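PDB 1ODF: probable ATP-dependent kinase TDA10 from Saccharomyces cerevisiae, which probably acts as an ATP-dependent kinase whose substrate is not yet known and whose fold closely resembles that of bacterial pantothenate kinase. Local coordinates for residues K188-F191 with Y192-L195; T101-M104 with K105-Q108. All blocks are in the same frame, centred on the assembly; numbering follows the deposited sequence.

Contact 1 of 2, residues K188-F191 with Y192-L195; sequences KLFF and YSDL
Asp194 bonds to the carbonyl oxygen of Phe190 through its backbone amide, and in one of its two modelled conformers Ser193 adds its hydroxyl to the same oxygen. Asp194 N makes the ordinary i to i+4 helix bond, 2.8 Å from Phe190 O and nearly straight. In that conformer Ser193 OG donates to Phe190 O at 2.6 Å, tilted from the carbonyl plane; chi1 of 55° sets the hydroxyl between its own backbone N and carbonyl carbon and turns it back toward the preceding turn, whose carbonyl satisfies this small buried group. Leu189 O also takes two donors: Ser193 N meets it almost straight, while Tyr192 N comes from above the carbonyl plane with a bent bond. Leu195 N donates to Phe191 O at 3.3 Å, again bent.

The flat Phe190 ring gives Asp194 CB a face to lie over in a CH-pi contact, 4.1 Å from the centroid. Both side chains leave the helix with CG anti to the backbone N and run side by side, the carboxylate turned 21° from the ring plane. Tyr192 instead offers its ring edge, with CD1 3.4 Å from Lys188 O. Tyrosine suits this buried place by joining an apolar ring, met edge-to-face by Phe162, to a hydroxyl bonded to Gly100 N. These are successive i to i+4 turns ending helix 182-195, with Phe190, Phe191 and Asp194 exposed while Leu189 packs on Phe165 and Tyr192 on Met104 of helix 104-114, in what is probably a P-loop kinase fold, away from the predicted ATP site.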
ATOM      1  N   LYS A 188     -13.209   2.382  -8.373  1.00 37.64           N
ATOM      2  CA  LYS A 188     -12.951   2.135  -6.964  1.00 36.81           C
ATOM      3  C   LYS A 188     -11.632   2.771  -6.507  1.00 34.63           C
ATOM      4  O   LYS A 188     -11.542   3.292  -5.400  1.00 34.49           O
ATOM      5  CB  LYS A 188     -12.915   0.624  -6.705  1.00 38.38           C
ATOM      6  CG  LYS A 188     -14.257  -0.065  -6.847  1.00 39.44           C
ATOM      7  CD  LYS A 188     -15.240   0.473  -5.811  1.00 42.93           C
ATOM      8  CE  LYS A 188     -16.532  -0.323  -5.776  1.00 43.41           C
ATOM      9  NZ  LYS A 188     -17.400   0.118  -4.642  1.00 50.05           N
ATOM     10  N   LEU A 189     -10.616   2.730  -7.363  1.00 32.54           N
ATOM     11  CA  LEU A 189      -9.316   3.301  -7.028  1.00 32.81           C
ATOM     12  C   LEU A 189      -9.445   4.784  -6.648  1.00 35.04           C
ATOM     13  O   LEU A 189      -8.666   5.306  -5.846  1.00 33.29           O
ATOM     14  CB  LEU A 189      -8.347   3.143  -8.211  1.00 30.45           C
ATOM     15  CG  LEU A 189      -6.937   3.738  -8.033  1.00 29.62           C
ATOM     16  CD1 LEU A 189      -6.255   3.091  -6.832  1.00 28.81           C
ATOM     17  CD2 LEU A 189      -6.101   3.541  -9.298  1.00 28.75           C
ATOM     18  N   PHE A 190     -10.441   5.451  -7.224  1.00 34.82           N
ATOM     19  CA  PHE A 190     -10.676   6.862  -6.967  1.00 36.15           C
ATOM     20  C   PHE A 190     -10.741   7.219  -5.480  1.00 35.85           C
ATOM     21  O   PHE A 190     -10.087   8.164  -5.036  1.00 34.53           O
ATOM     22  CB  PHE A 190     -11.975   7.316  -7.641  1.00 38.24           C
ATOM     23  CG  PHE A 190     -12.303   8.763  -7.394  1.00 40.31           C
ATOM     24  CD1 PHE A 190     -11.551   9.771  -7.991  1.00 41.07           C
ATOM     25  CD2 PHE A 190     -13.311   9.117  -6.500  1.00 41.46           C
ATOM     26  CE1 PHE A 190     -11.793  11.115  -7.698  1.00 40.24           C
ATOM     27  CE2 PHE A 190     -13.558  10.455  -6.200  1.00 40.42           C
ATOM     28  CZ  PHE A 190     -12.800  11.454  -6.798  1.00 39.83           C
ATOM     29  N   PHE A 191     -11.523   6.462  -4.717  1.00 35.06           N
ATOM     30  CA  PHE A 191     -11.692   6.735  -3.295  1.00 38.15           C
ATOM     31  C   PHE A 191     -10.400   6.771  -2.479  1.00 36.54           C
ATOM     32  O   PHE A 191     -10.311   7.513  -1.501  1.00 36.79           O
ATOM     33  CB  PHE A 191     -12.661   5.728  -2.660  1.00 42.92           C
ATOM     34  CG  PHE A 191     -14.088   5.865  -3.132  1.00 48.50           C
ATOM     35  CD1 PHE A 191     -14.463   5.442  -4.410  1.00 50.16           C
ATOM     36  CD2 PHE A 191     -15.066   6.400  -2.287  1.00 52.67           C
ATOM     37  CE1 PHE A 191     -15.790   5.547  -4.843  1.00 53.23           C
ATOM     38  CE2 PHE A 191     -16.404   6.513  -2.708  1.00 54.24           C
ATOM     39  CZ  PHE A 191     -16.765   6.084  -3.988  1.00 53.69           C
ATOM     40  N   TYR A 192      -9.407   5.977  -2.871  1.00 33.98           N
ATOM     41  CA  TYR A 192      -8.143   5.947  -2.153  1.00 33.09           C
ATOM     42  C   TYR A 192      -7.334   7.175  -2.522  1.00 34.13           C
ATOM     43  O   TYR A 192      -6.846   7.893  -1.651  1.00 32.27           O
ATOM     44  CB  TYR A 192      -7.330   4.702  -2.516  1.00 33.20           C
ATOM     45  CG  TYR A 192      -8.038   3.381  -2.295  1.00 32.50           C
ATOM     46  CD1 TYR A 192      -9.027   2.939  -3.181  1.00 31.51           C
ATOM     47  CD2 TYR A 192      -7.686   2.550  -1.227  1.00 30.83           C
ATOM     48  CE1 TYR A 192      -9.642   1.697  -3.013  1.00 32.03           C
ATOM     49  CE2 TYR A 192      -8.294   1.304  -1.050  1.00 30.52           C
ATOM     50  CZ  TYR A 192      -9.265   0.885  -1.948  1.00 32.21           C
ATOM     51  OH  TYR A 192      -9.839  -0.353  -1.805  1.00 35.35           O
ATOM     52  N   SER A 193      -7.188   7.403  -3.824  0.50 33.37           N
ATOM     53  CA  SER A 193      -6.438   8.540  -4.337  0.50 32.86           C
ATOM     54  C   SER A 193      -6.979   9.864  -3.796  0.50 32.86           C
ATOM     55  O   SER A 193      -6.224  10.701  -3.302  0.50 31.79           O
ATOM     56  CB  SER A 193      -6.507   8.547  -5.864  0.50 34.71           C
ATOM     57  OG  SER A 193      -7.854   8.530  -6.313  0.50 34.79           O
ATOM     58  N   ASP A 194      -8.294  10.036  -3.889  1.00 33.09           N
ATOM     59  CA  ASP A 194      -8.959  11.252  -3.429  1.00 35.59           C
ATOM     60  C   ASP A 194      -8.751  11.504  -1.943  1.00 36.54           C
ATOM     61  O   ASP A 194      -8.536  12.634  -1.508  1.00 36.67           O
ATOM     62  CB  ASP A 194     -10.460  11.150  -3.707  1.00 36.89           C
ATOM     63  CG  ASP A 194     -11.195  12.452  -3.444  1.00 38.22           C
ATOM     64  OD1 ASP A 194     -10.948  13.423  -4.191  1.00 38.07           O
ATOM     65  OD2 ASP A 194     -12.011  12.503  -2.494  1.00 36.88           O
ATOM     66  N   LEU A 195      -8.814  10.426  -1.181  1.00 36.72           N
ATOM     67  CA  LEU A 195      -8.661  10.469   0.260  1.00 37.22           C
ATOM     68  C   LEU A 195      -7.207  10.580   0.740  1.00 36.96           C
ATOM     69  O   LEU A 195      -6.940  11.147   1.809  1.00 34.86           O
ATOM     70  CB  LEU A 195      -9.292   9.205   0.833  1.00 39.62           C
ATOM     71  CG  LEU A 195      -9.609   9.104   2.319  1.00 44.52           C
ATOM     72  CD1 LEU A 195     -10.472  10.286   2.765  1.00 43.11           C
ATOM     73  CD2 LEU A 195     -10.334   7.776   2.559  1.00 46.96           C
TER

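Contact 2 of 2, residues T101-M104 with K105-Q108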
ATOM      1  N   THR A 101     -12.069  -3.458  -2.397  1.00 37.62           N
ATOM      2  CA  THR A 101     -12.297  -4.471  -1.376  1.00 37.71           C
ATOM      3  C   THR A 101     -11.927  -3.961   0.015  1.00 37.54           C
ATOM      4  O   THR A 101     -11.803  -4.747   0.961  1.00 35.37           O
ATOM      5  CB  THR A 101     -11.489  -5.763  -1.666  1.00 38.00           C
ATOM      6  OG1 THR A 101     -10.085  -5.470  -1.656  1.00 39.87           O
ATOM      7  CG2 THR A 101     -11.884  -6.343  -3.021  1.00 38.86           C
ATOM      8  N   HIS A 102     -11.741  -2.649   0.136  1.00 36.09           N
ATOM      9  CA  HIS A 102     -11.413  -2.054   1.426  1.00 37.75           C
ATOM     10  C   HIS A 102     -12.569  -1.204   1.950  1.00 37.93           C
ATOM     11  O   HIS A 102     -13.384  -0.697   1.185  1.00 36.76           O
ATOM     12  CB  HIS A 102     -10.153  -1.183   1.331  1.00 38.60           C
ATOM     13  CG  HIS A 102      -8.905  -1.956   1.058  1.00 38.71           C
ATOM     14  ND1 HIS A 102      -8.463  -2.233  -0.218  1.00 37.25           N
ATOM     15  CD2 HIS A 102      -8.014  -2.532   1.901  1.00 37.28           C
ATOM     16  CE1 HIS A 102      -7.352  -2.941  -0.149  1.00 38.08           C
ATOM     17  NE2 HIS A 102      -7.059  -3.138   1.125  1.00 36.63           N
ATOM     18  N   ASP A 103     -12.622  -1.048   3.268  1.00 39.59           N
ATOM     19  CA  ASP A 103     -13.669  -0.267   3.911  1.00 39.53           C
ATOM     20  C   ASP A 103     -13.306   1.220   3.900  1.00 39.52           C
ATOM     21  O   ASP A 103     -12.638   1.714   4.810  1.00 38.37           O
ATOM     22  CB  ASP A 103     -13.856  -0.768   5.346  1.00 39.55           C
ATOM     23  CG  ASP A 103     -15.106  -0.220   5.996  1.00 39.58           C
ATOM     24  OD1 ASP A 103     -15.499  -0.757   7.051  1.00 42.33           O
ATOM     25  OD2 ASP A 103     -15.689   0.746   5.453  1.00 40.51           O
ATOM     26  N   MET A 104     -13.759   1.927   2.869  1.00 40.39           N
ATOM     27  CA  MET A 104     -13.457   3.348   2.716  1.00 41.89           C
ATOM     28  C   MET A 104     -14.113   4.229   3.760  1.00 43.05           C
ATOM     29  O   MET A 104     -13.521   5.214   4.204  1.00 43.06           O
ATOM     30  CB  MET A 104     -13.866   3.834   1.324  1.00 42.60           C
ATOM     31  CG  MET A 104     -13.295   2.998   0.192  1.00 43.08           C
ATOM     32  SD  MET A 104     -11.538   2.652   0.440  1.00 46.42           S
ATOM     33  CE  MET A 104     -10.827   4.309   0.204  1.00 45.60           C
ATOM     34  N   LYS A 105     -15.335   3.882   4.151  1.00 44.51           N
ATOM     35  CA  LYS A 105     -16.049   4.673   5.147  1.00 46.10           C
ATOM     36  C   LYS A 105     -15.243   4.697   6.429  1.00 45.47           C
ATOM     37  O   LYS A 105     -15.083   5.746   7.060  1.00 45.37           O
ATOM     38  CB  LYS A 105     -17.437   4.083   5.410  1.00 49.37           C
ATOM     39  CG  LYS A 105     -18.566   5.113   5.341  1.00 54.75           C
ATOM     40  CD  LYS A 105     -18.502   5.910   4.035  1.00 58.03           C
ATOM     41  CE  LYS A 105     -19.663   6.892   3.891  1.00 61.47           C
ATOM     42  NZ  LYS A 105     -20.976   6.203   3.695  1.00 63.11           N
ATOM     43  N   LEU A 106     -14.721   3.530   6.796  1.00 43.44           N
ATOM     44  CA  LEU A 106     -13.927   3.391   8.001  1.00 42.84           C
ATOM     45  C   LEU A 106     -12.618   4.172   7.864  1.00 42.37           C
ATOM     46  O   LEU A 106     -12.155   4.787   8.819  1.00 43.07           O
ATOM     47  CB  LEU A 106     -13.626   1.911   8.262  1.00 43.01           C
ATOM     48  CG  LEU A 106     -13.413   1.483   9.721  1.00 45.54           C
ATOM     49  CD1 LEU A 106     -12.903   0.048   9.762  1.00 43.96           C
ATOM     50  CD2 LEU A 106     -12.420   2.403  10.409  1.00 45.49           C
ATOM     51  N   LEU A 107     -12.023   4.151   6.675  1.00 40.21           N
ATOM     52  CA  LEU A 107     -10.767   4.853   6.455  1.00 39.83           C
ATOM     53  C   LEU A 107     -11.009   6.358   6.532  1.00 40.38           C
ATOM     54  O   LEU A 107     -10.211   7.113   7.103  1.00 37.34           O
ATOM     55  CB  LEU A 107     -10.195   4.478   5.089  1.00 40.03           C
ATOM     56  CG  LEU A 107      -8.810   5.031   4.762  1.00 42.00           C
ATOM     57  CD1 LEU A 107      -7.809   4.552   5.810  1.00 41.42           C
ATOM     58  CD2 LEU A 107      -8.395   4.572   3.372  1.00 43.93           C
ATOM     59  N   GLN A 108     -12.120   6.778   5.941  1.00 41.45           N
ATOM     60  CA  GLN A 108     -12.525   8.173   5.940  1.00 44.87           C
ATOM     61  C   GLN A 108     -12.614   8.669   7.392  1.00 43.98           C
ATOM     62  O   GLN A 108     -12.056   9.707   7.741  1.00 42.35           O
ATOM     63  CB  GLN A 108     -13.884   8.298   5.242  1.00 48.36           C
ATOM     64  CG  GLN A 108     -14.573   9.660   5.342  1.00 53.80           C
ATOM     65  CD  GLN A 108     -13.962  10.705   4.435  1.00 58.16           C
ATOM     66  OE1 GLN A 108     -12.828  11.141   4.645  1.00 62.35           O
ATOM     67  NE2 GLN A 108     -14.711  11.113   3.409  1.00 58.88           N
TER
HETATM   68  O   HOH W   1     -16.737   1.803   3.214  1.00 46.87           O
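Asp103 and Leu106 meet with their side chains crossing at about a right angle, the carboxylate of the first lying against the CB of the second. Asp103 CG is 3.4 Å from Leu106 CB. With CG anti to the backbone N (chi1 -168°), the aspartate carries its OD2 to the first turn of the helix, where Leu106 N donates to it at 3.2 Å. The N-H points well at the oxygen, with an angle of 162°, but meets it from far above the carboxylate plane. Water 1 adds a second link, donating to Asp103 OD2 at 2.7 Å and accepting from Lys105 N at 2.7 Å. Aspartate suits this N-cap place because its short side chain can accept from amides that have no preceding turn to bond to, and its negative charge probably interacts favourably with the helix dipole. The other oxygen, OD1, forms a salt bridge with Arg142, which should further favour the charged carboxylate.

Met104 and Leu107 are arranged differently: they run side by side and point the same way. The methionine chain is bent at both chi2 and chi3, and its CE comes to 4.0 Å from Leu107 CD2. The flexible thioether thus folds its terminal methyl back along the helix to a methyl of the leucine. Behind them the helix takes up its regular bonding, Leu107 N to Asp103 O at 3.1 Å and Gln108 N to Met104 O at 2.7 Å. The cap thus starts helix 104-114 at the end of the loop that follows helix 77-86; the apolar Met104 and Leu107 both pack on helix 182-195, while Arg142, the partner of Asp103, belongs to the short strand 141-142.

In the fold
Contact 2 comes first along the chain, at the turn from the loop after helix 77-86 into helix 104-114; contact 1 follows much later, in the final turns of helix 182-195. Each is local and closes no long loop, so the two stand in series, neither nesting nor crossing. Their centres are about 10 Å apart, and they touch directly. Tyr192 OH lies 2.8 Å from His102 ND1, a probable hydrogen bond, while Met104 also reaches Phe191, and Leu195 packs on Gln108. Residues 101-108 and 188-195 thereby join the start of one helix to the end of another, away from the predicted ATP-binding loop.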